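Local coordinates for protein gluconate kinase (Lactobacillus acidophilus, PDB 3LL3) that probably phosphorylates a sugar or sugar acid such as gluconate with ATP, as FGGY-family kinases do, and binds both ATP and D-xylulose, at residues V19-N24 against S429-A434; F281-P284 against Y290-G293; I301-A306 against Q318-V323. One frame throughout, in Å; residues are numbered along the deposited sequence.

Interaction 1. Residues V19-N24 against S429-A434; sequences VLYDIN and SGTLAA
The ring of Tyr-21 is the flat group of this contact, and its hydroxyl reaches Thr-431. One face of the ring carries CG1 of Val-19, the second residue before it on the strand, which stands 3.4 Å above the ring plane and toward the rim. On the helix side, Thr-431 O and Leu-432 CA approach the ring obliquely.

The phenol oxygen does the main work. Tyr-21 OH forms a hydrogen bond with Thr-431 OG1 at 2.9 Å, and either hydroxyl could be the donor. The Leu-432 N is also near the phenol oxygen, but the angle is too poor for a bond. Thr-431 holds OG1 between its backbone N and carbonyl carbon (chi1 55°). There it also makes a weak hydrogen bond to Gln-428 O, just ahead of the helix. CG2 of Val-19 lies against the same oxygen, 3.5 Å from Thr-431 OG1. The side chains of Tyr-21 and Thr-431 cross at about a right angle.

Strand 15-22 pairs with strand 4-11, the hairpin that in actin-like ATPases carries the first phosphate loop. Helix 429-441 lies in the C-terminal FGGY domain, and its Thr-431 also touches Asp-10. The contact therefore joins the two halves of the fold. A phenylalanine in place of Tyr-21 would probably leave Thr-431 OG1 without its partner on the strand and the buried end of the ring without a polar tie to the helix.

All four touching residues are buried. The two buried hydroxyls thus satisfy each other, with Val-19 CG2 and the tyrosine ring packed around the pair.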
loop_
_atom_site.group_PDB
_atom_site.type_symbol
_atom_site.label_atom_id
_atom_site.label_comp_id
_atom_site.label_asym_id
_atom_site.label_seq_id
_atom_site.Cartn_x
_atom_site.Cartn_y
_atom_site.Cartn_z
ATOM N N VAL A 19 -20.494 9.365 36.805
ATOM C CA VAL A 19 -20.811 10.778 36.723
ATOM C C VAL A 19 -21.988 11.055 37.655
ATOM O O VAL A 19 -22.987 10.337 37.655
ATOM C CB VAL A 19 -21.136 11.227 35.284
ATOM C CG1 VAL A 19 -21.458 12.727 35.250
ATOM C CG2 VAL A 19 -19.978 10.895 34.350
ATOM N N LEU A 20 -21.832 12.071 38.489
ATOM C CA LEU A 20 -22.890 12.514 39.392
ATOM C C LEU A 20 -23.665 13.640 38.714
ATOM O O LEU A 20 -23.070 14.625 38.277
ATOM C CB LEU A 20 -22.275 12.999 40.710
ATOM C CG LEU A 20 -23.196 13.531 41.818
ATOM C CD1 LEU A 20 -24.156 12.460 42.292
ATOM C CD2 LEU A 20 -22.376 14.073 42.986
ATOM N N TYR A 21 -24.979 13.478 38.592
ATOM C CA TYR A 21 -25.816 14.482 37.955
ATOM C C TYR A 21 -26.790 15.037 38.977
ATOM O O TYR A 21 -27.307 14.291 39.812
ATOM C CB TYR A 21 -26.624 13.881 36.794
ATOM C CG TYR A 21 -25.808 13.310 35.654
ATOM C CD1 TYR A 21 -25.469 11.958 35.627
ATOM C CD2 TYR A 21 -25.407 14.111 34.587
ATOM C CE1 TYR A 21 -24.734 11.429 34.597
ATOM C CE2 TYR A 21 -24.666 13.587 33.540
ATOM C CZ TYR A 21 -24.335 12.243 33.549
ATOM O OH TYR A 21 -23.600 11.702 32.519
ATOM N N ASP A 22 -27.050 16.341 38.913
ATOM C CA ASP A 22 -28.098 16.928 39.740
ATOM C C ASP A 22 -29.458 16.679 39.094
ATOM O O ASP A 22 -29.543 16.104 38.002
ATOM C CB ASP A 22 -27.850 18.422 40.035
ATOM C CG ASP A 22 -28.011 19.313 38.808
ATOM O OD1 ASP A 22 -28.789 18.966 37.890
ATOM O OD2 ASP A 22 -27.360 20.385 38.778
ATOM N N ILE A 23 -30.518 17.100 39.772
ATOM C CA ILE A 23 -31.878 16.771 39.363
ATOM C C ILE A 23 -32.332 17.577 38.138
ATOM O O ILE A 23 -33.466 17.430 37.672
ATOM C CB ILE A 23 -32.882 16.939 40.548
ATOM C CG1 ILE A 23 -34.029 15.932 40.439
ATOM C CG2 ILE A 23 -33.384 18.369 40.638
ATOM C CD1 ILE A 23 -33.564 14.500 40.438
ATOM N N ASN A 24 -31.452 18.433 37.624
ATOM C CA ASN A 24 -31.703 19.103 36.349
ATOM C C ASN A 24 -30.932 18.459 35.191
ATOM O O ASN A 24 -30.988 18.939 34.053
ATOM C CB ASN A 24 -31.338 20.578 36.425
ATOM C CG ASN A 24 -32.090 21.308 37.517
ATOM O OD1 ASN A 24 -33.287 21.086 37.733
ATOM N ND2 ASN A 24 -31.385 22.191 38.215
ATOM N N SER A 429 -21.825 10.285 26.259
ATOM C CA SER A 429 -23.199 9.973 25.917
ATOM C C SER A 429 -23.774 8.802 26.714
ATOM O O SER A 429 -24.968 8.776 26.994
ATOM C CB SER A 429 -23.286 9.655 24.433
ATOM O OG SER A 429 -22.426 8.579 24.144
ATOM N N GLY A 430 -22.922 7.845 27.075
ATOM C CA GLY A 430 -23.356 6.632 27.756
ATOM C C GLY A 430 -23.867 6.837 29.179
ATOM O O GLY A 430 -24.962 6.371 29.519
ATOM N N THR A 431 -23.087 7.507 30.030
ATOM C CA THR A 431 -23.591 7.848 31.355
ATOM C C THR A 431 -24.760 8.830 31.293
ATOM O O THR A 431 -25.662 8.766 32.123
ATOM C CB THR A 431 -22.501 8.385 32.301
ATOM O OG1 THR A 431 -21.843 9.484 31.689
ATOM C CG2 THR A 431 -21.476 7.311 32.618
ATOM N N LEU A 432 -24.746 9.735 30.312
ATOM C CA LEU A 432 -25.850 10.669 30.131
ATOM C C LEU A 432 -27.152 9.902 29.902
ATOM O O LEU A 432 -28.172 10.187 30.523
ATOM C CB LEU A 432 -25.574 11.587 28.936
ATOM C CG LEU A 432 -26.610 12.661 28.606
ATOM C CD1 LEU A 432 -25.977 13.812 27.820
ATOM C CD2 LEU A 432 -27.779 12.082 27.840
ATOM N N ALA A 433 -27.119 8.943 28.982
ATOM C CA ALA A 433 -28.320 8.178 28.673
ATOM C C ALA A 433 -28.687 7.226 29.816
ATOM O O ALA A 433 -29.858 6.957 30.035
ATOM C CB ALA A 433 -28.188 7.439 27.343
ATOM N N ALA A 434 -27.689 6.743 30.555
ATOM C CA ALA A 434 -27.965 5.965 31.760
ATOM C C ALA A 434 -28.704 6.829 32.760
ATOM O O ALA A 434 -29.685 6.387 33.354
ATOM C CB ALA A 434 -26.687 5.416 32.383
#

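Interaction 2. Residues F281-P284 against Y290-G293; sequences FCYP and YLLG. With XUL (D-xylulose), chain E.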
loop_
_atom_site.group_PDB
_atom_site.type_symbol
_atom_site.label_atom_id
_atom_site.label_comp_id
_atom_site.label_asym_id
_atom_site.label_seq_id
_atom_site.Cartn_x
_atom_site.Cartn_y
_atom_site.Cartn_z
ATOM N N PHE A 281 -24.483 -5.771 12.982
ATOM C CA PHE A 281 -25.245 -6.464 13.997
ATOM C C PHE A 281 -26.647 -5.884 14.066
ATOM O O PHE A 281 -26.889 -4.760 13.613
ATOM C CB PHE A 281 -24.550 -6.403 15.369
ATOM C CG PHE A 281 -24.389 -4.985 15.942
ATOM C CD1 PHE A 281 -25.496 -4.227 16.307
ATOM C CD2 PHE A 281 -23.130 -4.448 16.149
ATOM C CE1 PHE A 281 -25.355 -2.960 16.862
ATOM C CE2 PHE A 281 -22.970 -3.166 16.696
ATOM C CZ PHE A 281 -24.088 -2.426 17.055
ATOM N N CYS A 282 -27.565 -6.653 14.634
ATOM C CA CYS A 282 -28.888 -6.143 14.985
ATOM C C CYS A 282 -29.200 -6.568 16.420
ATOM O O CYS A 282 -29.420 -7.756 16.686
ATOM C CB CYS A 282 -29.953 -6.637 14.004
ATOM S SG CYS A 282 -31.679 -6.255 14.455
ATOM N N TYR A 283 -29.164 -5.600 17.340
ATOM C CA TYR A 283 -29.340 -5.845 18.777
ATOM C C TYR A 283 -30.635 -5.183 19.244
ATOM O O TYR A 283 -30.713 -3.939 19.325
ATOM C CB TYR A 283 -28.191 -5.254 19.617
ATOM C CG TYR A 283 -26.795 -5.766 19.303
ATOM C CD1 TYR A 283 -26.595 -7.038 18.766
ATOM C CD2 TYR A 283 -25.670 -4.989 19.585
ATOM C CE1 TYR A 283 -25.319 -7.511 18.501
ATOM C CE2 TYR A 283 -24.388 -5.448 19.309
ATOM C CZ TYR A 283 -24.223 -6.715 18.769
ATOM O OH TYR A 283 -22.963 -7.196 18.501
ATOM N N PRO A 284 -31.652 -5.998 19.556
ATOM C CA PRO A 284 -32.926 -5.446 20.046
ATOM C C PRO A 284 -32.761 -4.574 21.298
ATOM O O PRO A 284 -31.884 -4.848 22.127
ATOM C CB PRO A 284 -33.750 -6.701 20.395
ATOM C CG PRO A 284 -33.178 -7.791 19.560
ATOM C CD PRO A 284 -31.703 -7.460 19.368
ATOM N N TYR A 290 -34.598 -1.448 17.472
ATOM C CA TYR A 290 -33.509 -2.374 17.187
ATOM C C TYR A 290 -32.249 -1.600 16.809
ATOM O O TYR A 290 -32.279 -0.744 15.932
ATOM C CB TYR A 290 -33.927 -3.358 16.068
ATOM C CG TYR A 290 -35.151 -4.130 16.497
ATOM C CD1 TYR A 290 -36.413 -3.549 16.441
ATOM C CD2 TYR A 290 -35.039 -5.404 17.041
ATOM C CE1 TYR A 290 -37.541 -4.234 16.869
ATOM C CE2 TYR A 290 -36.166 -6.094 17.486
ATOM C CZ TYR A 290 -37.411 -5.504 17.395
ATOM O OH TYR A 290 -38.531 -6.182 17.834
ATOM N N LEU A 291 -31.148 -1.908 17.485
ATOM C CA LEU A 291 -29.895 -1.209 17.260
ATOM C C LEU A 291 -29.094 -1.904 16.175
ATOM O O LEU A 291 -28.666 -3.060 16.338
ATOM C CB LEU A 291 -29.087 -1.106 18.558
ATOM C CG LEU A 291 -27.777 -0.305 18.470
ATOM C CD1 LEU A 291 -28.058 1.198 18.457
ATOM C CD2 LEU A 291 -26.892 -0.665 19.668
ATOM N N LEU A 292 -28.930 -1.220 15.046
ATOM C CA LEU A 292 -28.094 -1.717 13.971
ATOM C C LEU A 292 -26.749 -1.039 14.042
ATOM O O LEU A 292 -26.660 0.154 14.316
ATOM C CB LEU A 292 -28.725 -1.444 12.607
ATOM C CG LEU A 292 -30.200 -1.817 12.423
ATOM C CD1 LEU A 292 -30.635 -1.490 10.986
ATOM C CD2 LEU A 292 -30.443 -3.288 12.745
ATOM N N GLY A 293 -25.679 -1.774 13.781
ATOM C CA GLY A 293 -24.407 -1.088 13.714
ATOM C C GLY A 293 -23.220 -1.909 13.291
ATOM O O GLY A 293 -23.307 -3.141 13.111
HETATM C C1 XUL E . -20.842 -2.946 20.477
HETATM C C2 XUL E . -19.864 -4.104 20.213
HETATM C C3 XUL E . -18.481 -4.139 20.923
HETATM C C4 XUL E . -18.313 -3.170 22.110
HETATM C C5 XUL E . -19.112 -3.578 23.363
HETATM O O1 XUL E . -21.023 -2.195 19.301
HETATM O O2 XUL E . -20.163 -4.957 19.412
HETATM O O3 XUL E . -17.476 -3.807 19.997
HETATM O O4 XUL E . -16.943 -3.139 22.436
HETATM O O5 XUL E . -18.547 -3.029 24.529
#
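Phe-281 pairs with Gly-293 at the start of a short antiparallel beta hairpin. Phe-281 N bonds to Gly-293 O at 2.9 Å, in the carbonyl plane, and Gly-293 N returns a longer bond to Phe-281 O. The phenylalanine side chain stands between its backbone N and carbonyl carbon (chi1 63°), which lays the ring over the glycine. Gly-293 CA makes a CH-pi contact 3.8 Å from the centroid of the Phe-281 ring. A CB on Gly-293 would run into Phe-281 CZ. Leu-291 O lies at the ring edge, in plane. On the opposite face, Tyr-283 CE2 sits over the ring centre.

Cys-282 forms a non-hydrogen-bonded pair with Leu-292. Its CB meets Leu-292 CD2 at 3.6 Å, and its SG lies obliquely beside the Tyr-290 ring.

Tyr-283 is the next hydrogen-bonded pair, with Leu-291. Tyr-283 N to Leu-291 O is 2.8 Å and nearly straight, at 174°. Leu-291 N answers to Tyr-283 O from above the carbonyl plane.

Pro-284 closes the pairing. Its CB packs on Tyr-290 CD2 at 3.8 Å, while Tyr-290 OH bonds to Lys-287 O in the turn.

Phe-281 and Tyr-283 share one face of the sheet and line the D-xylulose pocket. Phe-281 CE2 is 3.4 Å from xylulose O1, and Tyr-283 OH is 3.7 Å from xylulose O2, too long for a hydrogen bond. The sugar's hydrogen bonds come from elsewhere, including Asp-239 and His-81. The hairpin thus gives the sugar an aromatic wall, set in place by backbone bonds and by a glycine.

Interaction 3. Residues I301-A306 against Q318-V323; sequences IVFNWA and QDFLDV. With ATP (adenosine-5'-triphosphate), chain C.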
loop_
_atom_site.group_PDB
_atom_site.type_symbol
_atom_site.label_atom_id
_atom_site.label_comp_id
_atom_site.label_asym_id
_atom_site.label_seq_id
_atom_site.Cartn_x
_atom_site.Cartn_y
_atom_site.Cartn_z
ATOM N N ILE A 301 -6.681 4.807 16.579
ATOM C CA ILE A 301 -5.514 3.970 16.829
ATOM C C ILE A 301 -4.612 3.915 15.596
ATOM O O ILE A 301 -3.389 3.837 15.698
ATOM C CB ILE A 301 -5.927 2.530 17.255
ATOM C CG1 ILE A 301 -4.710 1.730 17.718
ATOM C CG2 ILE A 301 -6.657 1.775 16.109
ATOM C CD1 ILE A 301 -5.082 0.543 18.627
ATOM N N VAL A 302 -5.234 3.963 14.425
ATOM C CA VAL A 302 -4.513 3.952 13.167
ATOM C C VAL A 302 -3.967 5.351 12.842
ATOM O O VAL A 302 -2.860 5.493 12.322
ATOM C CB VAL A 302 -5.392 3.403 12.013
ATOM C CG1 VAL A 302 -4.702 3.618 10.666
ATOM C CG2 VAL A 302 -5.681 1.903 12.234
ATOM N N PHE A 303 -4.730 6.381 13.182
ATOM C CA PHE A 303 -4.220 7.748 13.109
ATOM C C PHE A 303 -2.961 7.886 13.962
ATOM O O PHE A 303 -1.979 8.478 13.547
ATOM C CB PHE A 303 -5.280 8.734 13.594
ATOM C CG PHE A 303 -4.806 10.157 13.648
ATOM C CD1 PHE A 303 -4.253 10.672 14.806
ATOM C CD2 PHE A 303 -4.884 10.973 12.522
ATOM C CE1 PHE A 303 -3.810 11.987 14.866
ATOM C CE2 PHE A 303 -4.451 12.288 12.574
ATOM C CZ PHE A 303 -3.904 12.796 13.751
ATOM N N ASN A 304 -3.008 7.327 15.162
ATOM C CA ASN A 304 -1.853 7.298 16.029
ATOM C C ASN A 304 -0.673 6.560 15.404
ATOM O O ASN A 304 0.438 7.066 15.425
ATOM C CB ASN A 304 -2.206 6.646 17.356
ATOM C CG ASN A 304 -1.116 6.812 18.390
ATOM O OD1 ASN A 304 -0.538 5.825 18.870
ATOM N ND2 ASN A 304 -0.828 8.059 18.745
ATOM N N TRP A 305 -0.908 5.363 14.865
ATOM C CA TRP A 305 0.161 4.628 14.181
ATOM C C TRP A 305 0.798 5.464 13.068
ATOM O O TRP A 305 2.022 5.529 12.964
ATOM C CB TRP A 305 -0.330 3.290 13.616
ATOM C CG TRP A 305 0.657 2.669 12.665
ATOM C CD1 TRP A 305 1.688 1.820 12.981
ATOM C CD2 TRP A 305 0.715 2.854 11.241
ATOM N NE1 TRP A 305 2.373 1.459 11.836
ATOM C CE2 TRP A 305 1.800 2.084 10.759
ATOM C CE3 TRP A 305 -0.052 3.589 10.325
ATOM C CZ2 TRP A 305 2.141 2.034 9.404
ATOM C CZ3 TRP A 305 0.293 3.540 8.976
ATOM C CH2 TRP A 305 1.384 2.767 8.529
ATOM N N ALA A 306 -0.031 6.091 12.236
ATOM C CA ALA A 306 0.471 6.898 11.122
ATOM C C ALA A 306 1.270 8.107 11.593
ATOM O O ALA A 306 2.256 8.485 10.962
ATOM C CB ALA A 306 -0.663 7.340 10.210
ATOM N N GLN A 318 -2.057 17.619 15.900
ATOM C CA GLN A 318 -2.246 18.859 15.151
ATOM C C GLN A 318 -1.223 19.034 14.022
ATOM O O GLN A 318 -1.576 19.447 12.922
ATOM C CB GLN A 318 -2.217 20.073 16.082
ATOM C CG GLN A 318 -2.731 21.329 15.416
ATOM C CD GLN A 318 -4.085 21.115 14.794
ATOM O OE1 GLN A 318 -4.996 20.591 15.435
ATOM N NE2 GLN A 318 -4.229 21.503 13.532
ATOM N N ASP A 319 0.040 18.726 14.296
ATOM C CA ASP A 319 1.075 18.803 13.258
ATOM C C ASP A 319 0.679 17.900 12.081
ATOM O O ASP A 319 0.785 18.284 10.917
ATOM C CB ASP A 319 2.449 18.353 13.794
ATOM C CG ASP A 319 3.052 19.318 14.812
ATOM O OD1 ASP A 319 2.686 20.508 14.810
ATOM O OD2 ASP A 319 3.907 18.878 15.615
ATOM N N PHE A 320 0.237 16.683 12.402
ATOM C CA PHE A 320 -0.152 15.718 11.381
ATOM C C PHE A 320 -1.295 16.267 10.550
ATOM O O PHE A 320 -1.245 16.245 9.324
ATOM C CB PHE A 320 -0.581 14.411 12.056
ATOM C CG PHE A 320 -0.821 13.270 11.106
ATOM C CD1 PHE A 320 -1.973 13.209 10.352
ATOM C CD2 PHE A 320 0.086 12.242 11.001
ATOM C CE1 PHE A 320 -2.216 12.151 9.499
ATOM C CE2 PHE A 320 -0.151 11.167 10.136
ATOM C CZ PHE A 320 -1.304 11.131 9.390
ATOM N N LEU A 321 -2.339 16.743 11.226
ATOM C CA LEU A 321 -3.486 17.321 10.550
ATOM C C LEU A 321 -3.058 18.487 9.663
ATOM O O LEU A 321 -3.511 18.617 8.529
ATOM C CB LEU A 321 -4.499 17.805 11.585
ATOM C CG LEU A 321 -5.122 16.677 12.401
ATOM C CD1 LEU A 321 -6.009 17.249 13.488
ATOM C CD2 LEU A 321 -5.907 15.749 11.482
ATOM N N ASP A 322 -2.190 19.340 10.192
ATOM C CA ASP A 322 -1.696 20.483 9.421
ATOM C C ASP A 322 -1.051 19.998 8.120
ATOM O O ASP A 322 -1.350 20.503 7.035
ATOM C CB ASP A 322 -0.699 21.321 10.235
ATOM C CG ASP A 322 -1.369 22.135 11.335
ATOM O OD1 ASP A 322 -2.603 22.366 11.260
ATOM O OD2 ASP A 322 -0.649 22.545 12.276
ATOM N N VAL A 323 -0.179 19.001 8.220
ATOM C CA VAL A 323 0.497 18.505 7.015
ATOM C C VAL A 323 -0.483 17.865 6.040
ATOM O O VAL A 323 -0.434 18.123 4.830
ATOM C CB VAL A 323 1.600 17.511 7.360
ATOM C CG1 VAL A 323 2.239 16.978 6.089
ATOM C CG2 VAL A 323 2.642 18.179 8.254
HETATM P PG ATP C . -12.770 6.960 25.961
HETATM O O1G ATP C . -11.424 7.811 26.437
HETATM O O2G ATP C . -14.124 7.913 26.096
HETATM O O3G ATP C . -12.895 5.747 26.767
HETATM P PB ATP C . -11.136 6.556 23.643
HETATM O O1B ATP C . -11.380 5.967 22.127
HETATM O O2B ATP C . -10.149 5.777 24.379
HETATM O O3B ATP C . -12.626 6.524 24.375
HETATM P PA ATP C . -10.903 9.282 22.527
HETATM O O1A ATP C . -12.462 9.414 22.037
HETATM O O2A ATP C . -10.396 10.519 23.105
HETATM O O3A ATP C . -10.584 8.121 23.665
HETATM O "O5'" ATP C . -10.025 8.964 21.173
HETATM C "C5'" ATP C . -8.671 8.608 21.326
HETATM C "C4'" ATP C . -7.980 8.804 19.998
HETATM O "O4'" ATP C . -7.953 10.105 19.433
HETATM C "C3'" ATP C . -6.599 8.145 19.703
HETATM O "O3'" ATP C . -6.664 6.894 19.085
HETATM C "C2'" ATP C . -5.775 9.282 18.996
HETATM O "O2'" ATP C . -4.885 8.797 18.028
HETATM C "C1'" ATP C . -6.899 10.170 18.510
HETATM N N9 ATP C . -6.555 11.583 18.456
HETATM C C8 ATP C . -6.023 12.348 19.429
HETATM N N7 ATP C . -5.993 13.680 18.928
HETATM C C5 ATP C . -6.547 13.672 17.627
HETATM C C6 ATP C . -6.776 14.697 16.681
HETATM N N6 ATP C . -6.438 16.074 17.021
HETATM N N1 ATP C . -7.336 14.411 15.500
HETATM C C2 ATP C . -7.693 13.120 15.181
HETATM N N3 ATP C . -7.464 12.123 16.113
HETATM C C4 ATP C . -6.896 12.414 17.317
#
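Phe-303 and Phe-320 make the aromatic contact. The edge of Phe-303 points at the face of Phe-320, with centroids 4.8 Å apart and planes at 61°, an edge-to-face pair. The nearest atoms are Phe-303 CE2 and Phe-320 CD1, at 3.5 Å. Phe-303 has CG anti to its backbone N (chi1 176°), and this carries the ring across to the second helix. Phe-320 also meets the ring of Phe-311, further along helix 300-311.

Apolar packing fills in beside the rings. Ala-306 CB rests on Phe-320 CE2 at 3.9 Å. Leu-321 CD2 touches Phe-303 CE2, also at 3.9 Å. Helix 365-388 covers Phe-320 with Ala-369 and Ile-373.

Contacts with ATP come from both helices. One face of Phe-303 lies under the adenine, nearly parallel to it and offset. ATP N3 is 3.7 Å above the plane of the Phe-303 ring. Leu-321 CD1 reaches the N1 and N6 edge of the base, 3.7 Å from ATP N1. Asn-304 CB lies near the ribose O2'.

Polar bonds stay on the individual helices or go outward. Gln-318 NE2 donates to Asp-322 OD1 one turn on. Trp-305 NE1 bonds to His-363 O of the second subunit, which links helix 300-311 to the dimer contact.

The two helix segments run at 82° to each other. Phe-303 is used twice: its edge fixes it against Phe-320 and its face receives the base. On this side the adenine meets carbon surface, the Phe-303 face and Leu-321, and Phe-320 packs against the edge of the Phe-303 ring.

All three contacts are buried; none is a surface patch. Interaction 2 lies nearest the centre of the chain, at about 11 Å, and interaction 3 farthest, at about 24 Å between centres. Interaction 1 joins the N-terminal and C-terminal FGGY domains and encloses the other two along the sequence. Interactions 2 and 3 lie within the C-terminal domain. They share no element, but strand 289-296 leads directly into helix 300-311. Their chemistry differs with place. A hydroxyl pair joins strand to helix in interaction 1. Backbone bonds dominate the sheet edge by the sugar in interaction 2. Interaction 3, by the adenine, is aromatic and aliphatic packing of two helices.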